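Putative neuraminyllactose-binding hemagglutinin homolog (Helicobacter pylori, PDB 3BGH) is of unestablished function but is probably an outer-membrane lipoprotein adhesin that may bind sialylated glycans such as neuraminyllactose. Local coordinates at residues I46-V51 with G104-L109; V51-Y56 with D185-I190; I125-G130 with V152-A157. All blocks are in the same frame, centred on the assembly; numbering follows the deposited sequence.

Contact 1: I46-V51 with G104-L109; sequences IEINKV and GNVAIL
Glu47 and Asn49 supply most of the polar links to the neighbouring parallel strand, one through its backbone and the other largely through its side chain. Glu47 N donates to Gly104 O at 3.0 Å, and Glu47 O receives Val106 N at 3.0 Å, the usual alternation of a parallel ladder. The ladder then slackens: Asn49 N reaches Val106 O only weakly. From here the amide of Asn49 takes over. Its CG lies between the backbone N and the carbonyl carbon (chi1 76°), which lowers the amide onto the strand. Asn49 OD1 accepts Ile108 N at 2.9 Å, with the donor well above the carbonyl plane, while Asn49 ND2 donates a hydrogen bond to Ile108 O, also at 2.9 Å. Ala107 CB packs against Asn49 CG at 3.5 Å, and farther on Val51 CG1 meets Ile108 CB at 3.9 Å. The Asn49 amide has a second partner, Glu47 of the second subunit, whose carboxylate also takes the backbone N–H of Lys50. In chemical terms, one side-chain amide imitates a peptide group: it gives Ile108 a donor and an acceptor just where the main chain departs, and ties the end of strand 38-48 to the second subunit.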
loop_
_atom_site.group_PDB
_atom_site.type_symbol
_atom_site.label_atom_id
_atom_site.label_comp_id
_atom_site.label_asym_id
_atom_site.label_seq_id
_atom_site.Cartn_x
_atom_site.Cartn_y
_atom_site.Cartn_z
ATOM N N ILE A 46 -10.558 4.689 -4.924
ATOM C CA ILE A 46 -9.482 4.600 -3.937
ATOM C C ILE A 46 -9.948 3.805 -2.717
ATOM O O ILE A 46 -10.730 4.295 -1.922
ATOM C CB ILE A 46 -8.989 5.999 -3.431
ATOM C CG1 ILE A 46 -8.866 7.057 -4.555
ATOM C CG2 ILE A 46 -7.701 5.881 -2.621
ATOM C CD1 ILE A 46 -7.797 6.817 -5.593
ATOM N N GLU A 47 -9.469 2.578 -2.584
ATOM C CA GLU A 47 -9.746 1.731 -1.430
ATOM C C GLU A 47 -9.003 2.236 -0.187
ATOM O O GLU A 47 -8.034 2.975 -0.299
ATOM C CB GLU A 47 -9.321 0.297 -1.736
ATOM C CG GLU A 47 -10.048 -0.321 -2.917
ATOM C CD GLU A 47 -9.774 -1.804 -3.047
ATOM O OE1 GLU A 47 -10.039 -2.538 -2.050
ATOM O OE2 GLU A 47 -9.295 -2.243 -4.136
ATOM N N ILE A 48 -9.466 1.856 0.998
ATOM C CA ILE A 48 -8.896 2.361 2.251
ATOM C C ILE A 48 -8.832 1.170 3.173
ATOM O O ILE A 48 -9.501 0.186 2.901
ATOM C CB ILE A 48 -9.747 3.463 2.907
ATOM C CG1 ILE A 48 -11.235 3.067 2.920
ATOM C CG2 ILE A 48 -9.556 4.815 2.207
ATOM C CD1 ILE A 48 -11.970 3.684 4.005
ATOM N N ASN A 49 -8.013 1.224 4.224
ATOM C CA ASN A 49 -8.014 0.150 5.218
ATOM C C ASN A 49 -8.917 0.512 6.417
ATOM O O ASN A 49 -9.487 1.599 6.456
ATOM C CB ASN A 49 -6.583 -0.192 5.661
ATOM C CG ASN A 49 -6.000 0.833 6.617
ATOM O OD1 ASN A 49 -6.122 2.026 6.406
ATOM N ND2 ASN A 49 -5.344 0.365 7.652
ATOM N N LYS A 50 -9.036 -0.391 7.393
ATOM C CA LYS A 50 -10.120 -0.331 8.409
ATOM C C LYS A 50 -10.085 0.876 9.367
ATOM O O LYS A 50 -11.080 1.260 9.980
ATOM C CB LYS A 50 -10.144 -1.643 9.200
ATOM C CG LYS A 50 -9.093 -1.804 10.288
ATOM C CD LYS A 50 -9.283 -3.157 10.966
ATOM C CE LYS A 50 -8.210 -3.420 12.040
ATOM N NZ LYS A 50 -8.257 -4.851 12.615
ATOM N N VAL A 51 -8.916 1.479 9.458
ATOM C CA VAL A 51 -8.615 2.571 10.371
ATOM C C VAL A 51 -9.209 3.911 9.888
ATOM O O VAL A 51 -9.458 4.818 10.701
ATOM C CB VAL A 51 -7.085 2.559 10.544
ATOM C CG1 VAL A 51 -6.441 3.919 10.385
ATOM C CG2 VAL A 51 -6.713 1.831 11.850
ATOM N N GLY A 104 -6.489 2.823 -6.968
ATOM C CA GLY A 104 -5.475 2.633 -5.943
ATOM C C GLY A 104 -5.989 2.420 -4.534
ATOM O O GLY A 104 -7.119 1.969 -4.325
ATOM N N ASN A 105 -5.135 2.718 -3.560
ATOM C CA ASN A 105 -5.486 2.537 -2.165
ATOM C C ASN A 105 -4.575 3.300 -1.300
ATOM O O ASN A 105 -3.428 3.609 -1.677
ATOM C CB ASN A 105 -5.412 1.037 -1.739
ATOM C CG ASN A 105 -3.996 0.588 -1.471
ATOM O OD1 ASN A 105 -3.241 0.293 -2.413
ATOM N ND2 ASN A 105 -3.606 0.574 -0.199
ATOM N N VAL A 106 -5.081 3.602 -0.117
ATOM C CA VAL A 106 -4.280 4.201 0.928
ATOM C C VAL A 106 -4.644 3.527 2.237
ATOM O O VAL A 106 -5.814 3.279 2.517
ATOM C CB VAL A 106 -4.376 5.760 0.973
ATOM C CG1 VAL A 106 -5.771 6.218 1.241
ATOM C CG2 VAL A 106 -3.447 6.325 2.050
ATOM N N ALA A 107 -3.632 3.172 3.014
ATOM C CA ALA A 107 -3.841 2.506 4.275
ATOM C C ALA A 107 -3.007 3.204 5.314
ATOM O O ALA A 107 -1.944 3.735 5.012
ATOM C CB ALA A 107 -3.464 1.055 4.164
ATOM N N ILE A 108 -3.513 3.232 6.536
ATOM C CA ILE A 108 -2.765 3.786 7.641
ATOM C C ILE A 108 -2.434 2.674 8.677
ATOM O O ILE A 108 -3.290 1.890 9.101
ATOM C CB ILE A 108 -3.471 5.041 8.199
ATOM C CG1 ILE A 108 -3.302 6.149 7.162
ATOM C CG2 ILE A 108 -2.867 5.486 9.536
ATOM C CD1 ILE A 108 -4.166 7.311 7.304
ATOM N N LEU A 109 -1.148 2.565 8.986
ATOM C CA LEU A 109 -0.656 1.672 10.024
ATOM C C LEU A 109 -0.449 2.482 11.285
ATOM O O LEU A 109 0.020 3.609 11.253
ATOM C CB LEU A 109 0.653 1.046 9.599
ATOM C CG LEU A 109 0.598 -0.096 8.586
ATOM C CD1 LEU A 109 0.086 0.336 7.212
ATOM C CD2 LEU A 109 1.976 -0.648 8.467
#

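Contact 2: V51-Y56 with D185-I190; sequences VIPESY and DHDQAI
The ring of Tyr56 meets helix 186-208 edge-on: Ile190 CG2 sits in the ring plane, 3.8 Å from Tyr56 CE2. One face of the same ring is covered from within its own segment, where Pro53 CG lies over the ring centre, 3.8 Å above the plane, a placement suited to a CH-pi contact. A second flat group at the contact, the carboxylate of Asp187, only skirts this cluster, its OD1 4.1 Å from Pro53 CG and too far from the tyrosine hydroxyl for a bond. Ile190 spreads its two branches between different partners. With CG1 anti to the carbonyl carbon (chi1 -68°) and the chain extended beyond it, CD1 reaches the Val51 turn, while CG2 is left for Tyr56 and, more loosely, Ile52. Ile190 CD1 is the tight end, 3.2 Å from Val51 O and 3.4 Å from Val51 CG1. Both segments run into the first turn of a helix, with Pro53 and Asp185 at the N-cap positions, and Tyr56 N bonds to Pro53 O at 2.9 Å. Met194 continues the apolar surface under Ile52 and Tyr56, while His186 turns to Asp126 on the sheet. Chemically, the turn 51-53 and the first turn of helix 54-73 meet helix 186-208 through an apolar contact centred on Ile190; the Asp187 carboxylate stays at its margin, near a helix N-terminus that would probably stabilise its charge.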
loop_
_atom_site.group_PDB
_atom_site.type_symbol
_atom_site.label_atom_id
_atom_site.label_comp_id
_atom_site.label_asym_id
_atom_site.label_seq_id
_atom_site.Cartn_x
_atom_site.Cartn_y
_atom_site.Cartn_z
ATOM N N VAL A 51 -8.916 1.479 9.458
ATOM C CA VAL A 51 -8.615 2.571 10.371
ATOM C C VAL A 51 -9.209 3.911 9.888
ATOM O O VAL A 51 -9.458 4.818 10.701
ATOM C CB VAL A 51 -7.085 2.559 10.544
ATOM C CG1 VAL A 51 -6.441 3.919 10.385
ATOM C CG2 VAL A 51 -6.713 1.831 11.850
ATOM N N ILE A 52 -9.468 3.999 8.580
ATOM C CA ILE A 52 -9.935 5.224 7.897
ATOM C C ILE A 52 -11.489 5.262 7.688
ATOM O O ILE A 52 -12.044 4.364 7.091
ATOM C CB ILE A 52 -9.222 5.403 6.507
ATOM C CG1 ILE A 52 -7.712 5.514 6.682
ATOM C CG2 ILE A 52 -9.760 6.623 5.757
ATOM C CD1 ILE A 52 -6.870 5.417 5.369
ATOM N N PRO A 53 -12.177 6.288 8.195
ATOM C CA PRO A 53 -13.637 6.388 7.986
ATOM C C PRO A 53 -14.014 6.439 6.506
ATOM O O PRO A 53 -13.365 7.131 5.731
ATOM C CB PRO A 53 -14.021 7.709 8.674
ATOM C CG PRO A 53 -12.849 7.944 9.703
ATOM C CD PRO A 53 -11.635 7.380 9.029
ATOM N N GLU A 54 -15.053 5.705 6.132
ATOM C CA GLU A 54 -15.593 5.718 4.767
ATOM C C GLU A 54 -15.856 7.109 4.225
ATOM O O GLU A 54 -15.709 7.347 3.014
ATOM C CB GLU A 54 -16.891 4.922 4.695
ATOM C CG GLU A 54 -16.724 3.392 4.680
ATOM C CD GLU A 54 -18.053 2.684 4.486
ATOM O OE1 GLU A 54 -18.097 1.697 3.700
ATOM O OE2 GLU A 54 -19.076 3.140 5.096
ATOM N N SER A 55 -16.245 8.040 5.088
ATOM C CA SER A 55 -16.505 9.380 4.600
ATOM C C SER A 55 -15.237 10.077 4.094
ATOM O O SER A 55 -15.325 10.924 3.186
ATOM C CB SER A 55 -17.146 10.204 5.677
ATOM O OG SER A 55 -16.272 10.321 6.791
ATOM N N TYR A 56 -14.080 9.741 4.683
ATOM C CA TYR A 56 -12.787 10.331 4.268
ATOM C C TYR A 56 -12.458 9.859 2.874
ATOM O O TYR A 56 -12.065 10.654 2.037
ATOM C CB TYR A 56 -11.633 9.964 5.192
ATOM C CG TYR A 56 -11.671 10.612 6.554
ATOM C CD1 TYR A 56 -12.789 11.286 7.014
ATOM C CD2 TYR A 56 -10.602 10.475 7.422
ATOM C CE1 TYR A 56 -12.825 11.817 8.303
ATOM C CE2 TYR A 56 -10.622 11.011 8.669
ATOM C CZ TYR A 56 -11.738 11.676 9.116
ATOM O OH TYR A 56 -11.711 12.209 10.395
ATOM N N ASP A 185 -4.034 11.797 19.143
ATOM C CA ASP A 185 -4.596 10.447 19.026
ATOM C C ASP A 185 -4.699 10.059 17.535
ATOM O O ASP A 185 -4.356 10.856 16.639
ATOM C CB ASP A 185 -5.955 10.318 19.738
ATOM C CG ASP A 185 -7.096 11.025 18.999
ATOM O OD1 ASP A 185 -8.273 10.746 19.365
ATOM O OD2 ASP A 185 -6.821 11.849 18.078
ATOM N N HIS A 186 -5.178 8.846 17.285
ATOM C CA HIS A 186 -5.261 8.318 15.934
ATOM C C HIS A 186 -6.034 9.173 14.913
ATOM O O HIS A 186 -5.476 9.495 13.863
ATOM C CB HIS A 186 -5.739 6.864 15.956
ATOM C CG HIS A 186 -4.879 5.968 16.790
ATOM N ND1 HIS A 186 -3.505 6.002 16.737
ATOM C CD2 HIS A 186 -5.196 5.019 17.701
ATOM C CE1 HIS A 186 -3.010 5.113 17.580
ATOM N NE2 HIS A 186 -4.014 4.504 18.179
ATOM N N ASP A 187 -7.274 9.566 15.205
ATOM C CA ASP A 187 -8.095 10.217 14.173
ATOM C C ASP A 187 -7.516 11.530 13.689
ATOM O O ASP A 187 -7.588 11.839 12.501
ATOM C CB ASP A 187 -9.570 10.337 14.553
ATOM C CG ASP A 187 -10.320 9.020 14.336
ATOM O OD1 ASP A 187 -10.924 8.817 13.234
ATOM O OD2 ASP A 187 -10.256 8.170 15.266
ATOM N N GLN A 188 -6.880 12.255 14.599
ATOM C CA GLN A 188 -6.127 13.449 14.246
ATOM C C GLN A 188 -4.895 13.149 13.323
ATOM O O GLN A 188 -4.583 13.897 12.395
ATOM C CB GLN A 188 -5.785 14.224 15.535
ATOM C CG GLN A 188 -5.254 15.638 15.369
ATOM C CD GLN A 188 -6.314 16.710 15.076
ATOM O OE1 GLN A 188 -5.992 17.904 15.014
ATOM N NE2 GLN A 188 -7.563 16.295 14.861
ATOM N N ALA A 189 -4.237 12.018 13.546
ATOM C CA ALA A 189 -3.068 11.640 12.775
ATOM C C ALA A 189 -3.470 11.212 11.343
ATOM O O ALA A 189 -2.806 11.565 10.369
ATOM C CB ALA A 189 -2.304 10.540 13.491
ATOM N N ILE A 190 -4.578 10.475 11.265
ATOM C CA ILE A 190 -5.217 10.066 10.016
ATOM C C ILE A 190 -5.550 11.279 9.133
ATOM O O ILE A 190 -5.234 11.323 7.939
ATOM C CB ILE A 190 -6.505 9.258 10.328
ATOM C CG1 ILE A 190 -6.109 7.919 10.968
ATOM C CG2 ILE A 190 -7.340 9.053 9.099
ATOM C CD1 ILE A 190 -7.254 7.083 11.444
#

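Contact 3: I125-G130 with V152-A157; sequences IDMSSG and VSKIKA
Ser128 is bonded to the 152-157 segment through its backbone and its hydroxyl alike. Ser128 OG donates to a lone pair of Val152 O at 2.8 Å and accepts Ile155 N at 3.1 Å; with OG between the backbone N and the carbonyl carbon (chi1 74°), the hydroxyl bridges the irregular chain. The backbone adds Ser128 N to Ile155 O at 3.0 Å and Lys154 N to Ser128 O at 2.9 Å, the latter donor above the carbonyl plane. Regular antiparallel pairing returns with the non-hydrogen-bonded pair Met127-Lys156 and the hydrogen-bonded pair Asp126-Ala157, the latter joined in both directions, Asp126 N to Ala157 O measuring 2.8 Å. Farther out, Met127 and Lys154 run side by side, Met127 SD 3.9 Å from Lys154 CD. Ile125 CD1 crosses the stem of Lys156, 3.7 Å from its CD; the ammonium group beyond forms a salt bridge with Glu114. Ser153 CB closes on Ser129 CA at 3.4 Å. The contact lies within the beta hairpin of strands 123-137 and 144-161, whose second strand is irregular at 152-155. Strand 98-114 borders its first strand, helix 186-208 covers the face bearing Asp126, Ser128 and Ala157, and Tyr131 of the second subunit packs on Met127 and Lys154.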
loop_
_atom_site.group_PDB
_atom_site.type_symbol
_atom_site.label_atom_id
_atom_site.label_comp_id
_atom_site.label_asym_id
_atom_site.label_seq_id
_atom_site.Cartn_x
_atom_site.Cartn_y
_atom_site.Cartn_z
ATOM N N ILE A 125 4.441 6.661 16.103
ATOM C CA ILE A 125 3.867 7.327 14.924
ATOM C C ILE A 125 2.791 6.464 14.292
ATOM O O ILE A 125 2.701 5.277 14.572
ATOM C CB ILE A 125 4.918 7.588 13.821
ATOM C CG1 ILE A 125 5.302 6.284 13.111
ATOM C CG2 ILE A 125 6.151 8.307 14.349
ATOM C CD1 ILE A 125 6.169 6.459 11.939
ATOM N N ASP A 126 1.963 7.080 13.455
ATOM C CA ASP A 126 1.184 6.373 12.471
ATOM C C ASP A 126 1.829 6.641 11.103
ATOM O O ASP A 126 2.476 7.668 10.920
ATOM C CB ASP A 126 -0.266 6.853 12.491
ATOM C CG ASP A 126 -1.046 6.311 13.675
ATOM O OD1 ASP A 126 -0.525 5.393 14.366
ATOM O OD2 ASP A 126 -2.178 6.815 13.928
ATOM N N MET A 127 1.660 5.726 10.157
ATOM C CA MET A 127 2.338 5.822 8.871
ATOM C C MET A 127 1.501 5.188 7.786
ATOM O O MET A 127 0.940 4.111 7.986
ATOM C CB MET A 127 3.719 5.124 8.926
ATOM C CG MET A 127 4.612 5.320 7.647
ATOM S SD MET A 127 6.257 4.478 7.676
ATOM C CE MET A 127 5.702 2.827 7.541
ATOM N N SER A 128 1.459 5.824 6.623
ATOM C CA SER A 128 0.707 5.300 5.516
ATOM C C SER A 128 1.459 4.312 4.623
ATOM O O SER A 128 2.704 4.259 4.576
ATOM C CB SER A 128 0.310 6.450 4.639
ATOM O OG SER A 128 1.483 6.837 3.955
ATOM N N SER A 129 0.673 3.578 3.847
ATOM C CA SER A 129 1.159 2.849 2.685
ATOM C C SER A 129 0.105 3.064 1.607
ATOM O O SER A 129 -0.944 3.663 1.865
ATOM C CB SER A 129 1.307 1.362 3.015
ATOM O OG SER A 129 0.037 0.746 3.093
ATOM N N GLY A 130 0.363 2.562 0.418
ATOM C CA GLY A 130 -0.555 2.667 -0.684
ATOM C C GLY A 130 0.076 3.332 -1.886
ATOM O O GLY A 130 1.222 3.667 -1.886
ATOM N N VAL A 152 2.046 6.917 -2.290
ATOM C CA VAL A 152 1.586 7.703 -1.156
ATOM C C VAL A 152 1.969 7.014 0.154
ATOM O O VAL A 152 1.394 7.284 1.186
ATOM C CB VAL A 152 0.021 7.920 -1.188
ATOM C CG1 VAL A 152 -0.396 8.869 -2.335
ATOM C CG2 VAL A 152 -0.751 6.558 -1.205
ATOM N N SER A 153 2.936 6.114 0.119
ATOM C CA SER A 153 3.382 5.457 1.347
ATOM C C SER A 153 4.452 6.254 2.110
ATOM O O SER A 153 4.979 7.246 1.607
ATOM C CB SER A 153 3.883 4.078 1.010
ATOM O OG SER A 153 5.167 4.166 0.426
ATOM N N LYS A 154 4.772 5.811 3.324
ATOM C CA LYS A 154 5.768 6.483 4.207
ATOM C C LYS A 154 5.423 7.895 4.689
ATOM O O LYS A 154 6.286 8.606 5.216
ATOM C CB LYS A 154 7.195 6.457 3.615
ATOM C CG LYS A 154 7.668 5.090 3.180
ATOM C CD LYS A 154 8.249 4.281 4.306
ATOM C CE LYS A 154 9.319 3.275 3.774
ATOM N NZ LYS A 154 9.960 2.497 4.882
ATOM N N ILE A 155 4.178 8.306 4.533
ATOM C CA ILE A 155 3.715 9.520 5.185
ATOM C C ILE A 155 3.442 9.341 6.699
ATOM O O ILE A 155 2.620 8.510 7.093
ATOM C CB ILE A 155 2.513 10.125 4.428
ATOM C CG1 ILE A 155 2.950 10.469 2.979
ATOM C CG2 ILE A 155 2.049 11.355 5.133
ATOM C CD1 ILE A 155 1.888 11.061 2.087
ATOM N N LYS A 156 4.097 10.142 7.544
ATOM C CA LYS A 156 4.070 9.901 9.007
ATOM C C LYS A 156 3.432 11.010 9.863
ATOM O O LYS A 156 3.556 12.214 9.583
ATOM C CB LYS A 156 5.482 9.611 9.579
ATOM C CG LYS A 156 6.477 8.888 8.684
ATOM C CD LYS A 156 7.811 8.563 9.439
ATOM C CE LYS A 156 8.927 8.065 8.505
ATOM N NZ LYS A 156 9.811 6.995 9.142
ATOM N N ALA A 157 2.764 10.587 10.934
ATOM C CA ALA A 157 2.316 11.498 11.959
ATOM C C ALA A 157 2.729 10.992 13.331
ATOM O O ALA A 157 2.475 9.857 13.706
ATOM C CB ALA A 157 0.824 11.668 11.883
#

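The three contacts join four of the sheet's strands and two helices packed against it. Contacts 1 and 3, with centres about 10 Å apart, are strand pairings of that sheet, joined through neighbouring strands 98-114 and 123-137: Leu109 N probably bonds to Met127 O at 2.8 Å, and both contacts touch the second subunit. Contact 2 shares Val51 with contact 1, where strand 38-48 gives way to helix 54-73; Ile52 CD1 packs 3.8 Å from Ile108 CD1. Contact 2 meets contact 3, about 13 Å away between centres, through the probable bond from His186 ND1 to Asp126 OD2 at 3.2 Å. Helix 186-208 thus packs on contacts 1 and 3, while no second-subunit residue reaches contact 2.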